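Local coordinates for protein beta-galactosidase (Geobacillus stearothermophilus, PDB 4OIF) that probably hydrolyses terminal non-reducing beta-D-galactose residues from beta-D-galactosides, as a zinc-containing, trimeric member of glycoside hydrolase family 42, at residues A[479-491]-A[513-525]. Residues are numbered along the deposited sequence; the frame is centred on the assembly and turned at random.
Sequences VSEETIARLKEFV and YLGGWHQDLREMF
Two nearly parallel helices, 481-491 and 519-525, pack side by side within the trimerisation domain, Ile484 and Met524 filling the seam while polar pairs join the N-terminal ends of the two helices and flank the seam. Their axes approach to 9.7 Å and cross at 22°. His518 uses both ring nitrogens: ND1 accepts from Asp520 N, capping its own helix, and NE2 donates to Glu481 OE1 at a modelled 2.5 Å, a bent bond whose length is doubtful at this resolution, the carboxylate standing almost perpendicular to the ring. Branched Ile484 suits the middle, laying CD1 over a face of the imidazole, 4.1 Å from its centroid, and pressing CG2 on Asp520 CB. A leucine in place of His518 would probably leave Asp520 N without its cap and the Glu481 carboxylate without its partner. Tyr513 is long enough to bring OH to Val479 O (2.6 Å), just before the first helix. The extended Lys488, its CG anti to the backbone N (chi1 -173°), runs past Asp520 and sets NZ 3.1 Å from OD1, above the carboxylate plane, in a salt bridge. Flexible Met524 bends at chi3 (61°), resting SD on Lys488 CA and CE on Val491 CG2. Tyr586 of strand 579-586 touches Lys488, Val491 and Met524, and Leu497 of strand 496-500 meets Val491 and Met524, seating the helix pair on the domain's mixed sheet.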
# COMPACT_ATOMS: atom_id res chain seq x y z
N VAL A 479 21.31 6.68 -24.44
CA VAL A 479 21.55 7.42 -25.68
C VAL A 479 22.34 6.55 -26.68
O VAL A 479 23.27 5.86 -26.31
CB VAL A 479 22.32 8.75 -25.40
CG1 VAL A 479 23.74 8.46 -24.91
CG2 VAL A 479 22.32 9.63 -26.64
N SER A 480 21.94 6.58 -27.94
CA SER A 480 22.60 5.77 -28.95
C SER A 480 23.88 6.42 -29.45
O SER A 480 24.08 7.62 -29.27
CB SER A 480 21.66 5.50 -30.14
OG SER A 480 21.44 6.66 -30.93
N GLU A 481 24.73 5.63 -30.10
CA GLU A 481 25.91 6.16 -30.77
C GLU A 481 25.51 7.24 -31.76
O GLU A 481 26.18 8.28 -31.88
CB GLU A 481 26.66 5.05 -31.49
CG GLU A 481 27.25 3.98 -30.60
CD GLU A 481 28.72 4.22 -30.31
OE1 GLU A 481 29.14 5.39 -30.30
OE2 GLU A 481 29.46 3.23 -30.11
N GLU A 482 24.41 7.00 -32.47
CA GLU A 482 23.95 7.89 -33.51
C GLU A 482 23.51 9.25 -32.96
O GLU A 482 23.89 10.31 -33.51
CB GLU A 482 22.82 7.22 -34.27
CG GLU A 482 22.03 8.13 -35.18
CD GLU A 482 20.94 7.39 -35.91
OE1 GLU A 482 21.27 6.43 -36.64
OE2 GLU A 482 19.75 7.74 -35.75
N THR A 483 22.73 9.23 -31.88
CA THR A 483 22.34 10.47 -31.22
C THR A 483 23.55 11.21 -30.66
O THR A 483 23.62 12.43 -30.75
CB THR A 483 21.34 10.24 -30.07
OG1 THR A 483 20.13 9.66 -30.57
CG2 THR A 483 21.02 11.56 -29.37
N ILE A 484 24.49 10.47 -30.09
CA ILE A 484 25.74 11.07 -29.62
C ILE A 484 26.46 11.79 -30.77
O ILE A 484 26.90 12.91 -30.61
CB ILE A 484 26.70 10.02 -29.01
CG1 ILE A 484 26.20 9.58 -27.64
CG2 ILE A 484 28.09 10.61 -28.84
CD1 ILE A 484 26.99 8.39 -27.06
N ALA A 485 26.57 11.14 -31.92
CA ALA A 485 27.22 11.76 -33.07
C ALA A 485 26.48 13.02 -33.48
O ALA A 485 27.10 14.04 -33.81
CB ALA A 485 27.29 10.77 -34.24
N ARG A 486 25.15 12.97 -33.46
CA ARG A 486 24.39 14.17 -33.79
C ARG A 486 24.68 15.30 -32.79
O ARG A 486 24.88 16.45 -33.19
CB ARG A 486 22.89 13.86 -33.88
CG ARG A 486 22.56 12.95 -35.05
CD ARG A 486 21.17 12.42 -34.99
NE ARG A 486 20.20 13.50 -35.09
CZ ARG A 486 19.09 13.59 -34.35
NH1 ARG A 486 18.80 12.66 -33.45
NH2 ARG A 486 18.28 14.62 -34.52
N LEU A 487 24.74 14.97 -31.51
CA LEU A 487 25.08 15.95 -30.49
C LEU A 487 26.46 16.56 -30.75
O LEU A 487 26.66 17.78 -30.64
CB LEU A 487 25.04 15.30 -29.10
CG LEU A 487 23.64 14.84 -28.68
CD1 LEU A 487 23.67 14.07 -27.36
CD2 LEU A 487 22.66 16.03 -28.60
N LYS A 488 27.39 15.70 -31.12
CA LYS A 488 28.75 16.08 -31.41
C LYS A 488 28.78 17.11 -32.55
O LYS A 488 29.37 18.19 -32.41
CB LYS A 488 29.57 14.83 -31.77
CG LYS A 488 31.06 15.04 -31.94
CD LYS A 488 31.67 13.78 -32.51
CE LYS A 488 33.17 13.87 -32.61
NZ LYS A 488 33.70 12.73 -33.41
N GLU A 489 28.12 16.78 -33.65
CA GLU A 489 28.03 17.72 -34.78
C GLU A 489 27.38 19.03 -34.37
O GLU A 489 27.81 20.10 -34.78
CB GLU A 489 27.24 17.11 -35.93
CG GLU A 489 28.04 16.10 -36.73
CD GLU A 489 29.28 16.72 -37.37
OE1 GLU A 489 29.13 17.37 -38.43
OE2 GLU A 489 30.39 16.55 -36.81
N PHE A 490 26.32 18.92 -33.57
CA PHE A 490 25.58 20.08 -33.12
C PHE A 490 26.51 21.04 -32.39
O PHE A 490 26.53 22.23 -32.68
CB PHE A 490 24.41 19.66 -32.23
CG PHE A 490 23.78 20.80 -31.49
CD1 PHE A 490 22.92 21.67 -32.13
CD2 PHE A 490 24.06 21.02 -30.15
CE1 PHE A 490 22.35 22.74 -31.46
CE2 PHE A 490 23.50 22.09 -29.46
CZ PHE A 490 22.64 22.94 -30.11
N VAL A 491 27.29 20.53 -31.44
CA VAL A 491 28.19 21.42 -30.71
C VAL A 491 29.27 21.94 -31.64
O VAL A 491 29.64 23.12 -31.57
CB VAL A 491 28.86 20.71 -29.51
CG1 VAL A 491 29.88 21.65 -28.84
CG2 VAL A 491 27.81 20.27 -28.50
N TYR A 513 27.84 1.42 -21.46
CA TYR A 513 29.03 1.77 -22.25
C TYR A 513 30.25 1.39 -21.44
O TYR A 513 30.34 1.67 -20.24
CB TYR A 513 29.08 3.27 -22.58
CG TYR A 513 28.15 3.70 -23.68
CD1 TYR A 513 28.48 3.47 -25.01
CD2 TYR A 513 26.94 4.34 -23.41
CE1 TYR A 513 27.63 3.86 -26.04
CE2 TYR A 513 26.08 4.74 -24.43
CZ TYR A 513 26.44 4.49 -25.75
OH TYR A 513 25.62 4.86 -26.78
N LEU A 514 31.20 0.74 -22.09
CA LEU A 514 32.32 0.18 -21.36
C LEU A 514 33.57 1.03 -21.53
O LEU A 514 33.75 1.70 -22.54
CB LEU A 514 32.60 -1.25 -21.83
CG LEU A 514 31.56 -2.34 -21.58
CD1 LEU A 514 32.18 -3.69 -21.90
CD2 LEU A 514 31.02 -2.31 -20.16
N GLY A 515 34.44 0.99 -20.53
CA GLY A 515 35.78 1.51 -20.69
C GLY A 515 35.82 3.00 -20.55
O GLY A 515 36.61 3.68 -21.19
N GLY A 516 34.94 3.52 -19.71
CA GLY A 516 34.88 4.94 -19.49
C GLY A 516 33.90 5.58 -20.43
O GLY A 516 33.33 4.94 -21.30
N TRP A 517 33.69 6.87 -20.24
CA TRP A 517 32.77 7.61 -21.07
C TRP A 517 33.01 7.60 -22.55
O TRP A 517 34.16 7.56 -23.00
CB TRP A 517 32.72 9.04 -20.60
CG TRP A 517 31.50 9.08 -19.98
CD1 TRP A 517 30.99 8.12 -19.17
CD2 TRP A 517 30.48 10.04 -20.19
NE1 TRP A 517 29.73 8.44 -18.82
CE2 TRP A 517 29.38 9.62 -19.43
CE3 TRP A 517 30.40 11.24 -20.90
CZ2 TRP A 517 28.25 10.34 -19.36
CZ3 TRP A 517 29.26 11.94 -20.83
CH2 TRP A 517 28.19 11.50 -20.08
N HIS A 518 31.91 7.65 -23.30
CA HIS A 518 32.02 7.61 -24.74
C HIS A 518 32.94 8.72 -25.18
O HIS A 518 32.79 9.87 -24.74
CB HIS A 518 30.66 7.73 -25.43
CG HIS A 518 30.72 7.57 -26.92
ND1 HIS A 518 31.38 8.45 -27.74
CD2 HIS A 518 30.21 6.61 -27.74
CE1 HIS A 518 31.27 8.06 -29.00
NE2 HIS A 518 30.57 6.95 -29.03
N GLN A 519 33.90 8.35 -26.01
CA GLN A 519 34.93 9.23 -26.54
C GLN A 519 34.41 10.59 -26.99
O GLN A 519 34.97 11.63 -26.63
CB GLN A 519 35.64 8.54 -27.71
CG GLN A 519 36.69 9.39 -28.40
CD GLN A 519 37.42 8.62 -29.48
OE1 GLN A 519 37.27 7.40 -29.59
NE2 GLN A 519 38.23 9.32 -30.27
N ASP A 520 33.35 10.56 -27.80
CA ASP A 520 32.76 11.77 -28.37
C ASP A 520 32.31 12.73 -27.29
O ASP A 520 32.63 13.92 -27.35
CB ASP A 520 31.58 11.42 -29.28
CG ASP A 520 32.01 10.86 -30.63
OD1 ASP A 520 33.22 10.89 -30.93
OD2 ASP A 520 31.12 10.41 -31.39
N LEU A 521 31.58 12.23 -26.29
CA LEU A 521 31.11 13.05 -25.18
C LEU A 521 32.28 13.60 -24.34
O LEU A 521 32.27 14.77 -23.94
CB LEU A 521 30.15 12.25 -24.28
CG LEU A 521 28.86 11.75 -24.95
CD1 LEU A 521 28.12 10.88 -23.98
CD2 LEU A 521 27.96 12.89 -25.44
N ARG A 522 33.27 12.75 -24.08
CA ARG A 522 34.45 13.18 -23.33
C ARG A 522 35.10 14.37 -24.02
O ARG A 522 35.39 15.40 -23.40
CB ARG A 522 35.47 12.04 -23.18
CG ARG A 522 36.72 12.49 -22.39
CD ARG A 522 37.85 11.44 -22.37
NE ARG A 522 38.38 11.18 -23.71
CZ ARG A 522 38.34 9.99 -24.30
NH1 ARG A 522 37.81 8.96 -23.66
NH2 ARG A 522 38.84 9.82 -25.52
N GLU A 523 35.30 14.23 -25.33
CA GLU A 523 35.89 15.28 -26.14
C GLU A 523 35.04 16.55 -26.09
O GLU A 523 35.56 17.64 -25.87
CB GLU A 523 36.05 14.82 -27.59
CG GLU A 523 37.32 14.05 -27.87
CD GLU A 523 37.31 13.40 -29.25
OE1 GLU A 523 36.39 13.70 -30.05
OE2 GLU A 523 38.21 12.59 -29.54
N MET A 524 33.74 16.38 -26.32
CA MET A 524 32.82 17.51 -26.35
C MET A 524 32.88 18.33 -25.07
O MET A 524 33.09 19.54 -25.11
CB MET A 524 31.38 17.01 -26.57
CG MET A 524 31.12 16.48 -27.95
SD MET A 524 29.64 15.46 -28.03
CE MET A 524 28.44 16.70 -27.54
N PHE A 525 32.72 17.65 -23.94
CA PHE A 525 32.60 18.32 -22.65
C PHE A 525 33.95 18.58 -21.99
O PHE A 525 34.03 19.30 -20.99
CB PHE A 525 31.70 17.50 -21.71
CG PHE A 525 30.26 17.48 -22.12
CD1 PHE A 525 29.38 18.46 -21.67
CD2 PHE A 525 29.78 16.48 -22.97
CE1 PHE A 525 28.04 18.46 -22.06
CE2 PHE A 525 28.44 16.47 -23.36
CZ PHE A 525 27.57 17.47 -22.90
O HOH W 1 28.84 8.34 -32.09